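Local atomic coordinates of beta-lactamase (Serratia marcescens, PDB entry 5GWA), a protein that probably hydrolyses beta-lactam antibiotics to substituted beta-amino acids, as a class A extended-spectrum beta-lactamase that is inhibited by avibactam. Residues A25-E30 with L170-Y175; V108-N113 with E194-P199. All coordinates share one frame; numbering follows the deposited sequence.

Contact 1. Residues A25-E30 with L170-Y175. With NA (sodium ion), chain R.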
loop_
_atom_site.group_PDB
_atom_site.type_symbol
_atom_site.label_atom_id
_atom_site.label_comp_id
_atom_site.label_asym_id
_atom_site.label_seq_id
_atom_site.Cartn_x
_atom_site.Cartn_y
_atom_site.Cartn_z
ATOM N N ALA A 25 -18.598 20.480 -3.525
ATOM C CA ALA A 25 -19.591 21.106 -2.657
ATOM C C ALA A 25 -18.887 21.861 -1.558
ATOM O O ALA A 25 -17.830 21.436 -1.063
ATOM C CB ALA A 25 -20.548 20.113 -2.057
ATOM N N VAL A 26 -19.518 22.961 -1.157
ATOM C CA VAL A 26 -19.046 23.813 -0.076
ATOM C C VAL A 26 -20.266 24.196 0.747
ATOM O O VAL A 26 -21.321 24.516 0.188
ATOM C CB VAL A 26 -18.381 25.108 -0.593
ATOM C CG1 VAL A 26 -17.753 25.879 0.573
ATOM C CG2 VAL A 26 -17.334 24.829 -1.640
ATOM N N LEU A 27 -20.117 24.160 2.064
ATOM C CA LEU A 27 -21.153 24.630 2.982
ATOM C C LEU A 27 -20.488 25.407 4.107
ATOM O O LEU A 27 -19.632 24.876 4.834
ATOM C CB LEU A 27 -21.896 23.428 3.537
ATOM C CG LEU A 27 -23.314 23.467 4.055
ATOM C CD1 LEU A 27 -24.206 24.240 3.062
ATOM C CD2 LEU A 27 -23.811 22.030 4.208
ATOM N N GLY A 28 -20.943 26.637 4.345
ATOM C CA GLY A 28 -20.475 27.341 5.533
ATOM C C GLY A 28 -20.937 26.643 6.800
ATOM O O GLY A 28 -22.025 26.111 6.861
ATOM N N ILE A 29 -20.118 26.699 7.860
ATOM C CA ILE A 29 -20.489 26.071 9.102
ATOM C C ILE A 29 -21.387 26.976 9.922
ATOM O O ILE A 29 -22.437 26.565 10.418
ATOM C CB ILE A 29 -19.265 25.653 9.937
ATOM C CG1 ILE A 29 -18.422 24.597 9.203
ATOM C CG2 ILE A 29 -19.706 25.060 11.248
ATOM C CD1 ILE A 29 -19.210 23.374 8.801
ATOM N N GLU A 30 -20.976 28.231 10.020
ATOM C CA GLU A 30 -21.689 29.197 10.857
ATOM C C GLU A 30 -22.660 30.046 10.043
ATOM O O GLU A 30 -23.676 30.474 10.574
ATOM C CB GLU A 30 -20.687 30.070 11.605
ATOM C CG GLU A 30 -19.783 29.298 12.583
ATOM C CD GLU A 30 -18.515 28.737 11.940
ATOM O OE1 GLU A 30 -18.231 29.080 10.774
ATOM O OE2 GLU A 30 -17.773 28.074 12.670
ATOM N N LEU A 170 -22.919 16.188 5.883
ATOM C CA LEU A 170 -22.417 15.357 6.964
ATOM C C LEU A 170 -21.307 16.027 7.736
ATOM O O LEU A 170 -21.215 15.882 8.984
ATOM C CB LEU A 170 -21.995 13.996 6.413
ATOM C CG LEU A 170 -21.481 12.958 7.411
ATOM C CD1 LEU A 170 -22.652 12.513 8.287
ATOM C CD2 LEU A 170 -20.879 11.728 6.726
ATOM N N LEU A 171 -20.341 16.628 7.034
ATOM C CA LEU A 171 -19.242 17.320 7.705
ATOM C C LEU A 171 -19.725 18.440 8.620
ATOM O O LEU A 171 -19.145 18.665 9.682
ATOM C CB LEU A 171 -18.252 17.888 6.689
ATOM C CG LEU A 171 -17.388 16.852 5.984
ATOM C CD1 LEU A 171 -16.810 17.441 4.727
ATOM C CD2 LEU A 171 -16.271 16.303 6.857
ATOM N N LYS A 172 -20.789 19.130 8.215
ATOM C CA LYS A 172 -21.351 20.210 9.023
ATOM C C LYS A 172 -22.078 19.709 10.280
ATOM O O LYS A 172 -21.804 20.229 11.374
ATOM C CB LYS A 172 -22.277 21.067 8.160
ATOM C CG LYS A 172 -22.963 22.195 8.906
ATOM C CD LYS A 172 -23.673 23.110 7.938
ATOM C CE LYS A 172 -24.341 24.277 8.638
ATOM N NZ LYS A 172 -24.648 25.382 7.690
ATOM N N LYS A 173 -22.840 18.628 10.151
ATOM C CA LYS A 173 -23.468 17.948 11.304
ATOM C C LYS A 173 -22.378 17.556 12.279
ATOM O O LYS A 173 -22.446 17.789 13.492
ATOM C CB LYS A 173 -24.224 16.709 10.853
ATOM C CG LYS A 173 -25.494 17.008 10.075
ATOM C CD LYS A 173 -26.330 15.753 9.891
ATOM C CE LYS A 173 -27.572 16.031 9.071
ATOM N NZ LYS A 173 -28.664 16.471 9.991
ATOM N N PHE A 174 -21.291 17.013 11.736
ATOM C CA PHE A 174 -20.185 16.607 12.600
ATOM C C PHE A 174 -19.537 17.811 13.301
ATOM O O PHE A 174 -19.279 17.741 14.517
ATOM C CB PHE A 174 -19.125 15.866 11.768
ATOM C CG PHE A 174 -17.780 15.788 12.418
ATOM C CD1 PHE A 174 -17.588 15.010 13.534
ATOM C CD2 PHE A 174 -16.682 16.423 11.850
ATOM C CE1 PHE A 174 -16.356 14.940 14.133
ATOM C CE2 PHE A 174 -15.436 16.351 12.453
ATOM C CZ PHE A 174 -15.268 15.557 13.569
ATOM N N TYR A 175 -19.201 18.867 12.550
ATOM C CA TYR A 175 -18.407 19.967 13.098
ATOM C C TYR A 175 -19.158 20.683 14.192
ATOM O O TYR A 175 -18.547 21.193 15.141
ATOM C CB TYR A 175 -17.956 20.980 12.019
ATOM C CG TYR A 175 -16.766 21.746 12.465
ATOM C CD1 TYR A 175 -15.497 21.229 12.311
ATOM C CD2 TYR A 175 -16.897 22.914 13.214
ATOM C CE1 TYR A 175 -14.375 21.876 12.799
ATOM C CE2 TYR A 175 -15.775 23.558 13.723
ATOM C CZ TYR A 175 -14.516 23.032 13.524
ATOM O OH TYR A 175 -13.364 23.602 14.054
HETATM NA NA NA R . -19.133 29.969 8.138
#
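The end of strand 21-28, in the five-stranded antiparallel sheet of the class A beta-lactamase fold, meets the C-terminal end of helix 164-175, and Lys172 does most of the joining. Its side chain leaves the helix with CG anti to the backbone N (chi1 178°) and stays extended, long enough to carry NZ to the carbonyl of Gly28, the last residue of the strand. The Lys172 NZ to Gly28 O bond is 2.8 Å long and nearly in line with the carbonyl. On the way Lys172 CD lies 3.9 Å from Leu27 CD2, the two side chains crossing at about a right angle. Ile29 runs in the opposite direction to the lysine and sets its CD1 3.9 Å from Lys172 CB. The other branch of Ile29, CG2, approaches the Tyr175 ring obliquely, 4.0 Å from CD2; Ile235 of strand 227-237 packs on both residues. Glu30 binds a sodium ion through OE1 at 2.9 Å, which the carbonyl O of His243 also binds. The lysine thus sets its inner methylenes against Leu27 and Ile29 and spends its amino group on a main-chain oxygen, tying the helix to the strand end through a hydrogen bond probably strengthened by the lysine's positive charge.

Contact 2. Residues V108-N113 with E194-P199. With NA (sodium ion), chain N; NA (sodium ion), chain T; NXL ((2S,5R)-1-formyl-5-[(sulfooxy)amino]piperidine-2-carboxamide), chain B; SO4 (sulfate ion), chain D.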
loop_
_atom_site.group_PDB
_atom_site.type_symbol
_atom_site.label_atom_id
_atom_site.label_comp_id
_atom_site.label_asym_id
_atom_site.label_seq_id
_atom_site.Cartn_x
_atom_site.Cartn_y
_atom_site.Cartn_z
ATOM N N VAL A 108 -7.547 7.017 9.975
ATOM C CA VAL A 108 -8.016 8.330 9.508
ATOM C C VAL A 108 -6.850 9.222 9.101
ATOM O O VAL A 108 -6.769 9.642 7.942
ATOM C CB VAL A 108 -8.852 9.056 10.569
ATOM C CG1 VAL A 108 -9.166 10.488 10.147
ATOM C CG2 VAL A 108 -10.105 8.271 10.841
ATOM N N SER A 109 -5.862 9.427 9.965
ATOM C CA SER A 109 -4.780 10.404 9.666
ATOM C C SER A 109 -3.820 9.855 8.626
ATOM O O SER A 109 -3.260 10.632 7.841
ATOM C CB SER A 109 -4.002 10.791 10.928
ATOM O OG SER A 109 -4.948 11.241 11.895
ATOM N N HIS A 110 -3.594 8.546 8.618
ATOM C CA HIS A 110 -2.660 7.924 7.691
ATOM C C HIS A 110 -3.357 6.992 6.694
ATOM O O HIS A 110 -2.686 6.364 5.914
ATOM C CB HIS A 110 -1.584 7.171 8.450
ATOM C CG HIS A 110 -0.605 8.066 9.105
ATOM N ND1 HIS A 110 -0.804 8.687 10.319
ATOM C CD2 HIS A 110 0.610 8.469 8.667
ATOM C CE1 HIS A 110 0.244 9.454 10.587
ATOM N NE2 HIS A 110 1.107 9.336 9.598
ATOM N N SER A 111 -4.684 6.987 6.705
ATOM C CA SER A 111 -5.474 6.214 5.748
ATOM C C SER A 111 -5.132 4.743 5.682
ATOM O O SER A 111 -5.238 4.124 4.626
ATOM C CB SER A 111 -5.405 6.838 4.369
ATOM O OG SER A 111 -6.646 6.647 3.685
ATOM N N ASP A 112 -4.768 4.130 6.801
ATOM C CA ASP A 112 -4.517 2.697 6.778
ATOM C C ASP A 112 -5.688 1.867 6.291
ATOM O O ASP A 112 -6.831 2.010 6.783
ATOM C CB ASP A 112 -4.120 2.230 8.174
ATOM C CG ASP A 112 -3.444 0.900 8.149
ATOM O OD1 ASP A 112 -4.124 -0.106 8.064
ATOM O OD2 ASP A 112 -2.211 0.876 8.233
ATOM N N ASN A 113 -5.456 0.973 5.339
ATOM C CA ASN A 113 -6.551 0.135 4.822
ATOM C C ASN A 113 -6.870 -1.041 5.726
ATOM O O ASN A 113 -8.030 -1.466 5.788
ATOM C CB ASN A 113 -6.244 -0.341 3.417
ATOM C CG ASN A 113 -6.482 0.731 2.369
ATOM O OD1 ASN A 113 -7.243 1.650 2.570
ATOM N ND2 ASN A 113 -5.862 0.563 1.208
ATOM N N GLU A 194 -4.673 16.246 12.183
ATOM C CA GLU A 194 -3.421 15.525 12.182
ATOM C C GLU A 194 -3.183 14.723 10.912
ATOM O O GLU A 194 -2.126 14.142 10.740
ATOM C CB GLU A 194 -3.369 14.604 13.411
ATOM C CG GLU A 194 -3.115 15.365 14.723
ATOM C CD GLU A 194 -3.354 14.570 15.998
ATOM O OE1 GLU A 194 -3.625 13.345 15.951
ATOM O OE2 GLU A 194 -3.223 15.188 17.092
ATOM N N THR A 195 -4.181 14.627 10.049
ATOM C CA THR A 195 -3.987 13.950 8.766
ATOM C C THR A 195 -2.723 14.407 8.061
ATOM O O THR A 195 -2.462 15.628 7.937
ATOM C CB THR A 195 -5.237 14.162 7.895
ATOM O OG1 THR A 195 -6.327 13.461 8.509
ATOM C CG2 THR A 195 -5.064 13.683 6.440
ATOM N N THR A 196 -1.926 13.446 7.567
ATOM C CA THR A 196 -0.695 13.755 6.879
ATOM C C THR A 196 -0.810 13.567 5.368
ATOM O O THR A 196 0.087 13.974 4.620
ATOM C CB THR A 196 0.490 12.917 7.377
ATOM O OG1 THR A 196 0.184 11.533 7.270
ATOM C CG2 THR A 196 0.738 13.232 8.834
ATOM N N THR A 197 -1.838 12.846 4.930
ATOM C CA THR A 197 -2.017 12.551 3.506
ATOM C C THR A 197 -2.514 13.769 2.766
ATOM O O THR A 197 -3.010 14.713 3.336
ATOM C CB THR A 197 -2.978 11.366 3.301
ATOM O OG1 THR A 197 -4.281 11.706 3.812
ATOM C CG2 THR A 197 -2.463 10.157 4.051
ATOM N N GLY A 198 -2.325 13.758 1.456
ATOM C CA GLY A 198 -2.875 14.813 0.635
ATOM C C GLY A 198 -2.483 16.220 0.927
ATOM O O GLY A 198 -3.278 17.125 0.832
ATOM N N PRO A 199 -1.211 16.467 1.216
ATOM C CA PRO A 199 -0.921 17.831 1.622
ATOM C C PRO A 199 -0.938 18.834 0.468
ATOM O O PRO A 199 -0.977 20.030 0.722
ATOM C CB PRO A 199 0.501 17.708 2.184
ATOM C CG PRO A 199 1.088 16.574 1.393
ATOM C CD PRO A 199 -0.039 15.588 1.353
HETATM NA NA NA N . -2.491 16.810 5.150
HETATM NA NA NA T . -4.087 17.998 7.848
HETATM O OAC NXL B . -8.372 6.086 -0.784
HETATM C CAN NXL B . -7.783 5.476 0.102
HETATM N N NXL B . -6.790 4.725 -0.072
HETATM C CAJ NXL B . -5.967 4.292 1.037
HETATM C CA NXL B . -6.352 4.419 -1.427
HETATM C C NXL B . -6.476 2.990 -1.831
HETATM O O NXL B . -6.780 2.122 -1.032
HETATM N NAA NXL B . -6.091 2.725 -3.082
HETATM C CB NXL B . -4.929 4.886 -1.594
HETATM C CAH NXL B . -4.028 4.470 -0.456
HETATM C CAO NXL B . -4.589 4.892 0.895
HETATM N NAK NXL B . -4.602 6.340 1.189
HETATM O OAL NXL B . -4.585 7.152 0.152
HETATM S SAR NXL B . -5.139 8.556 0.416
HETATM O OAD NXL B . -3.968 9.336 0.669
HETATM O OAE NXL B . -5.763 9.217 -0.676
HETATM O OAG NXL B . -6.361 8.300 1.467
HETATM S S SO4 D . -0.945 12.515 -1.585
HETATM O O1 SO4 D . -1.925 13.597 -1.862
HETATM O O2 SO4 D . -1.387 11.764 -0.414
HETATM O O3 SO4 D . -0.925 11.664 -2.800
HETATM O O4 SO4 D . 0.431 13.067 -1.413
HETATM O O HOH W 1 -6.357 10.814 5.319
HETATM O O HOH W 2 -3.701 11.129 14.391
HETATM O O HOH W 3 2.991 10.765 7.623
HETATM O O HOH W 4 -0.239 17.853 6.185
#
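This is a buried contact in the class A beta-lactamase fold, beside the active site, between the C-terminal end of helix 100-109 with the turn after it and the loop 194-199. The turn carries Ser111 and Asn113, in a pattern consistent with the family's SxN motif, and the loop leads from helix 182-193 toward strand 212-218. One direct backbone bond joins them: Thr196 N donates to Ser109 O over 3.1 Å, almost straight at the hydrogen (166°) but tilted 21° from the carbonyl plane. The same oxygen receives a CA-H contact from Thr195. Next to this pair, Thr196 OG1 stands over one face of the His110 imidazole, displaced toward its rim and 3.3 Å from NE2; a water also links these two atoms. Thr196 reaches the ring because its hydroxyl lies between backbone N and carbonyl carbon (chi1 56°). Two further waters bridge the segments, one between Val108 O and Thr197 OG1, the other between Ser109 OG and Glu194 OE1. Ser109 OG is held in addition by Thr191 O, and Thr197 OG1 by Thr216 OG1. Thr195 O and Thr197 O each bind a separate sodium. Avibactam lies beside the junction: Asn113 ND2 donates to its carboxamide O at 2.9 Å, while Thr197 CB is 3.5 Å from oxygen OAD of the inhibitor's sulfooxy group. Ser111 OG, itself hydrogen-bonded to Lys215 NZ, donates to oxygen OAG of that group over 2.8 Å.

Contact 1 and contact 2 do not touch: their centres lie 20 Å apart and their nearest atoms about 9 Å. Along the chain they interleave, since 108-113 falls between the two segments of contact 1 and 194-199 follows its helix. Helix 182-193 lies between residues 170-175 and 194-199 in sequence and touches both contacts: Tyr185 on it packs against Phe174, and Val108 packs on its Thr191 and Met192. Contact 2 borders the avibactam pocket, supplying Ser111, Asn113 and Thr197, whereas contact 1 supplies none of the residues that line it and joins the sheet to a helix elsewhere in the fold. Both include residues that bind sodium ions.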